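PDB 5DRK: nitrogen regulatory protein P-II from Thiomonas intermedia, which binds ADP and AMP and probably regulates the activity of partner proteins, as other P-II signalling proteins do. Local coordinates for residues Glu13-Gly18 / Ser90-Val95. Sequence-based numbering, arbitrary orientation.
Sequences EIILEG and SGVVFV. With ADP (adenosine-5'-diphosphate), chain E.
Glu13, Ile15 and Phe94 carry this antiparallel strand pair. Glu13 and Phe94 form a hydrogen-bonded pair, the backbone N-H of each bonding the other's C=O, with Glu13 N 2.9 Å from Phe94 O; Ile15 pairs likewise with Val92, where the bond from Ile15 N to Val92 O is nearly straight (175°). Directly paired and two residues apart on each strand, Glu13, Ile15, Val92 and Phe94 share one face of the sheet. The Phe94 ring receives Glu13 OE2 at its edge, 3.8 Å from CD2, the carboxylate turned 63° from the ring plane; the extended chain of Glu13 carries this buried carboxylate past the ring to a salt bridge with Lys11 of the second subunit. Ile15 has CG1 beside its backbone N (chi1 -55°) and the branch runs on extended, which brings CD1 to within 4.0 Å of Phe94 CE2, while its CB meets Val92 CG2; beta-branched Ile15 and Val92 suit an extended strand and offer ribose and adenine an aliphatic surface. Adenine abuts the edge of the phenyl ring, with Phe94 CZ 3.6 Å from ADP C2. With an alanine here, adenine and Ile15 CD1 would probably lose their shared aromatic partner, opening a gap between them. Further along, Gly91 N donates to ADP O2A at 2.9 Å; a side chain here would collide with Ile15 O, hence glycine. Together these strands of the ferredoxin-like P-II fold build part of the nucleotide site, to which Ser47 and, from the second subunit, Thr37, Ala69 and Lys105 contribute, in the inter-subunit cleft characteristic of P-II trimers.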
ATOM      1  N   GLU B  13       1.743  -3.816   5.905  1.00 36.89           N
ATOM      2  CA  GLU B  13       1.865  -2.363   5.905  1.00 36.80           C
ATOM      3  C   GLU B  13       1.971  -1.922   7.352  1.00 37.65           C
ATOM      4  O   GLU B  13       1.033  -2.098   8.112  1.00 37.81           O
ATOM      5  CB  GLU B  13       0.696  -1.704   5.199  1.00 36.29           C
ATOM      6  CG  GLU B  13       0.817  -1.811   3.679  1.00 35.86           C
ATOM      7  CD  GLU B  13      -0.401  -1.315   2.928  1.00 36.02           C
ATOM      8  OE1 GLU B  13      -0.365  -1.321   1.675  1.00 36.16           O
ATOM      9  OE2 GLU B  13      -1.400  -0.940   3.581  1.00 36.62           O
ATOM     10  N   ILE B  14       3.131  -1.381   7.727  1.00 28.26           N
ATOM     11  CA  ILE B  14       3.373  -0.948   9.098  1.00 29.45           C
ATOM     12  C   ILE B  14       3.445   0.571   9.163  1.00 30.63           C
ATOM     13  O   ILE B  14       4.376   1.179   8.617  1.00 31.40           O
ATOM     14  CB  ILE B  14       4.688  -1.531   9.662  1.00 29.98           C
ATOM     15  CG1 ILE B  14       4.724  -3.056   9.487  1.00 29.15           C
ATOM     16  CG2 ILE B  14       4.837  -1.170  11.150  1.00 30.67           C
ATOM     17  CD1 ILE B  14       6.144  -3.647   9.489  1.00 29.59           C
ATOM     18  N   ILE B  15       2.504   1.183   9.847  1.00 26.72           N
ATOM     19  CA  ILE B  15       2.440   2.609   9.968  1.00 28.31           C
ATOM     20  C   ILE B  15       2.778   3.093  11.362  1.00 29.46           C
ATOM     21  O   ILE B  15       2.177   2.681  12.291  1.00 29.10           O
ATOM     22  CB  ILE B  15       1.065   3.090   9.515  1.00 28.18           C
ATOM     23  CG1 ILE B  15       0.775   2.600   8.108  1.00 26.33           C
ATOM     24  CG2 ILE B  15       0.938   4.579   9.605  1.00 30.23           C
ATOM     25  CD1 ILE B  15      -0.626   2.891   7.626  1.00 26.23           C
ATOM     26  N   LEU B  16       3.761   3.969  11.472  1.00 33.30           N
ATOM     27  CA  LEU B  16       4.239   4.511  12.739  1.00 33.81           C
ATOM     28  C   LEU B  16       5.026   5.806  12.623  1.00 34.66           C
ATOM     29  O   LEU B  16       5.377   6.220  11.567  1.00 34.82           O
ATOM     30  CB  LEU B  16       5.088   3.496  13.496  1.00 33.07           C
ATOM     31  CG  LEU B  16       6.081   2.550  12.830  1.00 32.38           C
ATOM     32  CD1 LEU B  16       6.526   2.927  11.440  1.00 32.63           C
ATOM     33  CD2 LEU B  16       7.262   2.158  13.683  1.00 32.22           C
ATOM     34  N   GLU B  17       5.291   6.434  13.746  1.00 38.76           N
ATOM     35  CA  GLU B  17       6.055   7.652  13.756  1.00 39.25           C
ATOM     36  C   GLU B  17       7.469   7.386  13.276  1.00 38.85           C
ATOM     37  O   GLU B  17       8.066   6.413  13.598  1.00 38.33           O
ATOM     38  CB  GLU B  17       6.029   8.303  15.127  1.00 39.61           C
ATOM     39  CG  GLU B  17       4.716   8.954  15.505  1.00 40.08           C
ATOM     40  CD  GLU B  17       4.570   9.111  16.995  1.00 40.20           C
ATOM     41  OE1 GLU B  17       4.443   8.124  17.682  1.00 39.73           O
ATOM     42  OE2 GLU B  17       4.601  10.215  17.485  1.00 40.73           O
ATOM     43  N   GLY B  18       7.980   8.284  12.475  1.00 34.37           N
ATOM     44  CA  GLY B  18       9.293   8.134  11.874  1.00 33.91           C
ATOM     45  C   GLY B  18      10.439   7.997  12.848  1.00 33.89           C
ATOM     46  O   GLY B  18      11.448   7.402  12.511  1.00 33.47           O
ATOM     47  N   SER B  90       1.745   5.149  18.867  1.00 34.43           N
ATOM     48  CA  SER B  90       0.880   5.281  17.706  1.00 34.43           C
ATOM     49  C   SER B  90       1.209   4.275  16.601  1.00 33.66           C
ATOM     50  O   SER B  90       2.377   3.984  16.350  1.00 33.44           O
ATOM     51  CB  SER B  90       1.000   6.698  17.133  1.00 35.26           C
ATOM     52  OG  SER B  90       0.162   7.612  17.807  1.00 35.81           O
ATOM     53  N   GLY B  91       0.184   3.772  15.924  1.00 33.88           N
ATOM     54  CA  GLY B  91       0.408   3.048  14.690  1.00 33.10           C
ATOM     55  C   GLY B  91      -0.415   1.785  14.529  1.00 32.01           C
ATOM     56  O   GLY B  91      -1.181   1.406  15.413  1.00 32.04           O
ATOM     57  N   VAL B  92      -0.236   1.127  13.388  1.00 28.94           N
ATOM     58  CA  VAL B  92      -1.039  -0.042  13.029  1.00 27.92           C
ATOM     59  C   VAL B  92      -0.310  -0.934  12.026  1.00 26.82           C
ATOM     60  O   VAL B  92       0.581  -0.464  11.290  1.00 26.80           O
ATOM     61  CB  VAL B  92      -2.383   0.369  12.412  1.00 28.11           C
ATOM     62  CG1 VAL B  92      -3.210   1.132  13.419  1.00 29.23           C
ATOM     63  CG2 VAL B  92      -2.149   1.211  11.147  1.00 28.15           C
ATOM     64  N   VAL B  93      -0.711  -2.203  11.986  1.00 31.20           N
ATOM     65  CA  VAL B  93      -0.208  -3.151  11.002  1.00 30.31           C
ATOM     66  C   VAL B  93      -1.365  -3.794  10.255  1.00 29.88           C
ATOM     67  O   VAL B  93      -2.256  -4.384  10.883  1.00 30.13           O
ATOM     68  CB  VAL B  93       0.638  -4.288  11.644  1.00 30.21           C
ATOM     69  CG1 VAL B  93       1.341  -5.079  10.568  1.00 29.70           C
ATOM     70  CG2 VAL B  93       1.638  -3.744  12.644  1.00 30.88           C
ATOM     71  N   PHE B  94      -1.352  -3.679   8.924  1.00 29.47           N
ATOM     72  CA  PHE B  94      -2.303  -4.376   8.061  1.00 29.29           C
ATOM     73  C   PHE B  94      -1.624  -5.561   7.364  1.00 28.93           C
ATOM     74  O   PHE B  94      -0.605  -5.395   6.703  1.00 28.72           O
ATOM     75  CB  PHE B  94      -2.890  -3.429   7.013  1.00 29.32           C
ATOM     76  CG  PHE B  94      -3.416  -2.133   7.575  1.00 29.98           C
ATOM     77  CD1 PHE B  94      -4.096  -2.107   8.774  1.00 30.78           C
ATOM     78  CD2 PHE B  94      -3.212  -0.941   6.893  1.00 30.09           C
ATOM     79  CE1 PHE B  94      -4.582  -0.902   9.283  1.00 31.75           C
ATOM     80  CE2 PHE B  94      -3.683   0.260   7.381  1.00 31.25           C
ATOM     81  CZ  PHE B  94      -4.368   0.289   8.581  1.00 32.09           C
ATOM     82  N   VAL B  95      -2.186  -6.750   7.494  1.00 25.91           N
ATOM     83  CA  VAL B  95      -1.621  -7.947   6.863  1.00 26.15           C
ATOM     84  C   VAL B  95      -2.388  -8.272   5.589  1.00 26.38           C
ATOM     85  O   VAL B  95      -3.600  -8.423   5.636  1.00 26.83           O
ATOM     86  CB  VAL B  95      -1.678  -9.175   7.811  1.00 27.09           C
ATOM     87  CG1 VAL B  95      -1.047 -10.393   7.165  1.00 27.67           C
ATOM     88  CG2 VAL B  95      -0.998  -8.857   9.130  1.00 27.22           C
TER
HETATM   89  PB  ADP E 202      -3.200   7.970  18.379  0.60 35.75           P
HETATM   90  O1B ADP E 202      -2.916   9.405  18.266  0.60 36.40           O
HETATM   91  O2B ADP E 202      -4.633   7.653  18.674  0.60 35.67           O
HETATM   92  O3B ADP E 202      -2.344   7.232  19.328  0.60 35.46           O
HETATM   93  PA  ADP E 202      -3.310   5.890  16.329  1.00 34.42           P
HETATM   94  O1A ADP E 202      -4.736   5.573  16.451  1.00 34.31           O
HETATM   95  O2A ADP E 202      -2.335   4.894  16.778  1.00 33.83           O
HETATM   96  O3A ADP E 202      -2.896   7.317  16.928  1.00 35.28           O
HETATM   97  O5' ADP E 202      -3.037   6.117  14.809  1.00 34.42           O
HETATM   98  C5' ADP E 202      -1.845   6.692  14.382  1.00 34.83           C
HETATM   99  C4' ADP E 202      -1.760   6.654  12.878  1.00 34.79           C
HETATM  100  O4' ADP E 202      -2.020   5.375  12.391  1.00 33.75           O
HETATM  101  C3' ADP E 202      -2.782   7.503  12.200  1.00 35.19           C
HETATM  102  O3' ADP E 202      -2.339   8.825  12.047  1.00 35.81           O
HETATM  103  C2' ADP E 202      -2.963   6.832  10.878  1.00 34.73           C
HETATM  104  O2' ADP E 202      -2.004   7.168   9.915  1.00 35.02           O
HETATM  105  C1' ADP E 202      -2.752   5.412  11.199  1.00 33.62           C
HETATM  106  N9  ADP E 202      -4.076   4.828  11.339  1.00 33.03           N
HETATM  107  C8  ADP E 202      -4.765   4.670  12.453  1.00 33.08           C
HETATM  108  N7  ADP E 202      -5.924   4.093  12.202  1.00 32.65           N
HETATM  109  C5  ADP E 202      -5.996   3.876  10.914  1.00 32.23           C
HETATM  110  C6  ADP E 202      -6.960   3.292   9.982  1.00 31.70           C
HETATM  111  N6  ADP E 202      -8.127   2.822  10.407  1.00 31.65           N
HETATM  112  N1  ADP E 202      -6.632   3.270   8.698  1.00 31.38           N
HETATM  113  C2  ADP E 202      -5.488   3.728   8.250  1.00 31.51           C
HETATM  114  N3  ADP E 202      -4.580   4.262   9.020  1.00 32.09           N
HETATM  115  C4  ADP E 202      -4.773   4.368  10.338  1.00 32.45           C
HETATM  116  O   HOH W   1       4.366   5.674  16.629  1.00 30.03           O